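Local coordinates for SmhA (PDB 7A27), which probably serves as one of the three components of the Smh toxin, a tripartite alpha-helical pore former of Serratia marcescens, here in its soluble form, at residues Gln12-Met17 against Gln343-Ser348. Numbering follows the deposited sequence.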
loop_
_atom_site.group_PDB
_atom_site.type_symbol
_atom_site.label_atom_id
_atom_site.label_comp_id
_atom_site.label_asym_id
_atom_site.label_seq_id
_atom_site.Cartn_x
_atom_site.Cartn_y
_atom_site.Cartn_z
ATOM N N GLN A 12 -16.777 -4.757 -13.027
ATOM C CA GLN A 12 -15.879 -3.969 -13.909
ATOM C C GLN A 12 -14.453 -4.210 -13.421
ATOM O O GLN A 12 -14.189 -5.323 -12.968
ATOM C CB GLN A 12 -16.385 -2.523 -13.950
ATOM C CG GLN A 12 -17.871 -2.499 -14.281
ATOM C CD GLN A 12 -18.348 -1.281 -15.008
ATOM O OE1 GLN A 12 -17.575 -0.526 -15.564
ATOM N NE2 GLN A 12 -19.654 -1.112 -15.014
ATOM N N THR A 13 -13.582 -3.208 -13.444
ATOM C CA THR A 13 -12.154 -3.390 -13.059
ATOM C C THR A 13 -11.966 -3.238 -11.546
ATOM O O THR A 13 -10.818 -3.035 -11.156
ATOM C CB THR A 13 -11.233 -2.431 -13.828
ATOM O OG1 THR A 13 -11.520 -1.089 -13.427
ATOM C CG2 THR A 13 -11.373 -2.577 -15.327
ATOM N N LEU A 14 -13.014 -3.358 -10.716
ATOM C CA LEU A 14 -12.886 -3.260 -9.233
ATOM C C LEU A 14 -11.906 -4.305 -8.685
ATOM O O LEU A 14 -11.123 -3.940 -7.788
ATOM C CB LEU A 14 -14.248 -3.437 -8.554
ATOM C CG LEU A 14 -15.174 -2.220 -8.540
ATOM C CD1 LEU A 14 -16.490 -2.568 -7.886
ATOM C CD2 LEU A 14 -14.556 -1.043 -7.794
ATOM N N MET A 15 -11.953 -5.548 -9.169
ATOM C CA MET A 15 -11.107 -6.636 -8.614
ATOM C C MET A 15 -9.640 -6.242 -8.774
ATOM O O MET A 15 -8.933 -6.195 -7.759
ATOM C CB MET A 15 -11.376 -7.985 -9.282
ATOM C CG MET A 15 -10.636 -9.117 -8.602
ATOM S SD MET A 15 -11.159 -10.764 -9.120
ATOM C CE MET A 15 -9.735 -11.736 -8.632
ATOM N N ALA A 16 -9.229 -5.928 -10.002
ATOM C CA ALA A 16 -7.846 -5.535 -10.337
ATOM C C ALA A 16 -7.485 -4.239 -9.597
ATOM O O ALA A 16 -6.389 -4.132 -9.046
ATOM C CB ALA A 16 -7.713 -5.371 -11.827
ATOM N N MET A 17 -8.388 -3.273 -9.594
ATOM C CA MET A 17 -8.169 -1.950 -8.978
ATOM C C MET A 17 -7.871 -2.130 -7.491
ATOM O O MET A 17 -6.969 -1.443 -7.025
ATOM C CB MET A 17 -9.377 -1.035 -9.181
ATOM C CG MET A 17 -9.082 0.420 -8.894
ATOM S SD MET A 17 -9.991 1.468 -9.978
ATOM C CE MET A 17 -9.023 1.241 -11.472
ATOM N N GLN A 343 -18.633 -13.175 -6.655
ATOM C CA GLN A 343 -18.144 -14.177 -5.668
ATOM C C GLN A 343 -16.624 -14.300 -5.767
ATOM O O GLN A 343 -15.973 -14.346 -4.703
ATOM C CB GLN A 343 -18.832 -15.537 -5.826
ATOM C CG GLN A 343 -20.211 -15.525 -5.187
ATOM C CD GLN A 343 -20.101 -14.935 -3.797
ATOM O OE1 GLN A 343 -19.287 -15.404 -3.001
ATOM N NE2 GLN A 343 -20.880 -13.890 -3.509
ATOM N N LEU A 344 -16.096 -14.338 -6.991
ATOM C CA LEU A 344 -14.647 -14.472 -7.237
ATOM C C LEU A 344 -13.963 -13.242 -6.621
ATOM O O LEU A 344 -12.945 -13.406 -5.897
ATOM C CB LEU A 344 -14.410 -14.561 -8.748
ATOM C CG LEU A 344 -13.168 -15.340 -9.189
ATOM C CD1 LEU A 344 -13.566 -16.775 -9.544
ATOM C CD2 LEU A 344 -12.440 -14.647 -10.361
ATOM N N PHE A 345 -14.536 -12.060 -6.874
ATOM C CA PHE A 345 -14.062 -10.754 -6.346
ATOM C C PHE A 345 -14.097 -10.816 -4.818
ATOM O O PHE A 345 -13.065 -10.513 -4.207
ATOM C CB PHE A 345 -14.875 -9.599 -6.943
ATOM C CG PHE A 345 -14.538 -8.214 -6.441
ATOM C CD1 PHE A 345 -13.253 -7.874 -6.042
ATOM C CD2 PHE A 345 -15.508 -7.228 -6.411
ATOM C CE1 PHE A 345 -12.965 -6.594 -5.594
ATOM C CE2 PHE A 345 -15.209 -5.953 -5.968
ATOM C CZ PHE A 345 -13.939 -5.637 -5.579
ATOM N N SER A 346 -15.216 -11.257 -4.233
ATOM C CA SER A 346 -15.374 -11.392 -2.763
ATOM C C SER A 346 -14.193 -12.178 -2.169
ATOM O O SER A 346 -13.751 -11.804 -1.070
ATOM C CB SER A 346 -16.700 -12.022 -2.421
ATOM O OG SER A 346 -16.796 -12.409 -1.059
ATOM N N LYS A 347 -13.694 -13.221 -2.847
ATOM C CA LYS A 347 -12.574 -14.056 -2.331
ATOM C C LYS A 347 -11.293 -13.212 -2.337
ATOM O O LYS A 347 -10.538 -13.241 -1.338
ATOM C CB LYS A 347 -12.327 -15.303 -3.176
ATOM C CG LYS A 347 -13.517 -16.223 -3.398
ATOM C CD LYS A 347 -14.120 -16.911 -2.184
ATOM C CE LYS A 347 -15.294 -17.779 -2.608
ATOM N NZ LYS A 347 -15.948 -18.455 -1.464
ATOM N N SER A 348 -11.033 -12.501 -3.435
ATOM C CA SER A 348 -9.870 -11.594 -3.584
ATOM C C SER A 348 -9.850 -10.614 -2.400
ATOM O O SER A 348 -8.761 -10.381 -1.837
ATOM C CB SER A 348 -9.904 -10.908 -4.919
ATOM O OG SER A 348 -8.834 -9.978 -5.021
#
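Phe345 and Met15 reach past each other in opposite directions: the ring of Phe345 lies against the backbone of Met15, while Met15 carries its sulfur past the backbone of Phe345 and ends at Ser348. The ring brings CE1 of Phe345 to 3.5 Å from CA of Met15, while SD of Met15 lies 4.0 Å from CA of Phe345. Alongside, CB of Met15 meets CD1 of Phe345 at 3.7 Å. Over one face of the ring, displaced toward its rim, sits Met15 N, 3.8 Å above the plane. The CZ and CE2 end of the ring meets Leu14, whose CB approaches obliquely, 3.7 Å from CZ of Phe345. Met15 reaches this far because CG stands anti to the backbone N (chi1 -173°) and the chain stays extended beyond it. The thioether therefore reaches across to helix 325-358, where CE of Met15 closes on CB of Ser348 at 3.8 Å and SD passes CD2 of Leu344 at 4.3 Å. No hydrogen bond links the segments, and with 265 Å² buried in total the cohesion is that of apolar packing.

Further out, Phe345 also touches Pro11, in the loop before helix 14-37, and Ala83 of helix 48-96, and its ring meets that of His18, the planes inclined at about 50°. His18 ND1 is in turn hydrogen-bonded to Leu14 O, which ties that neighbour to the first turn of its own helix. Met15 and Phe345 thus pack the start of helix 14-37 against the middle of helix 325-358, a sequence-distant helix-helix packing within the elongated helical bundle of a soluble alpha-pore-forming toxin component.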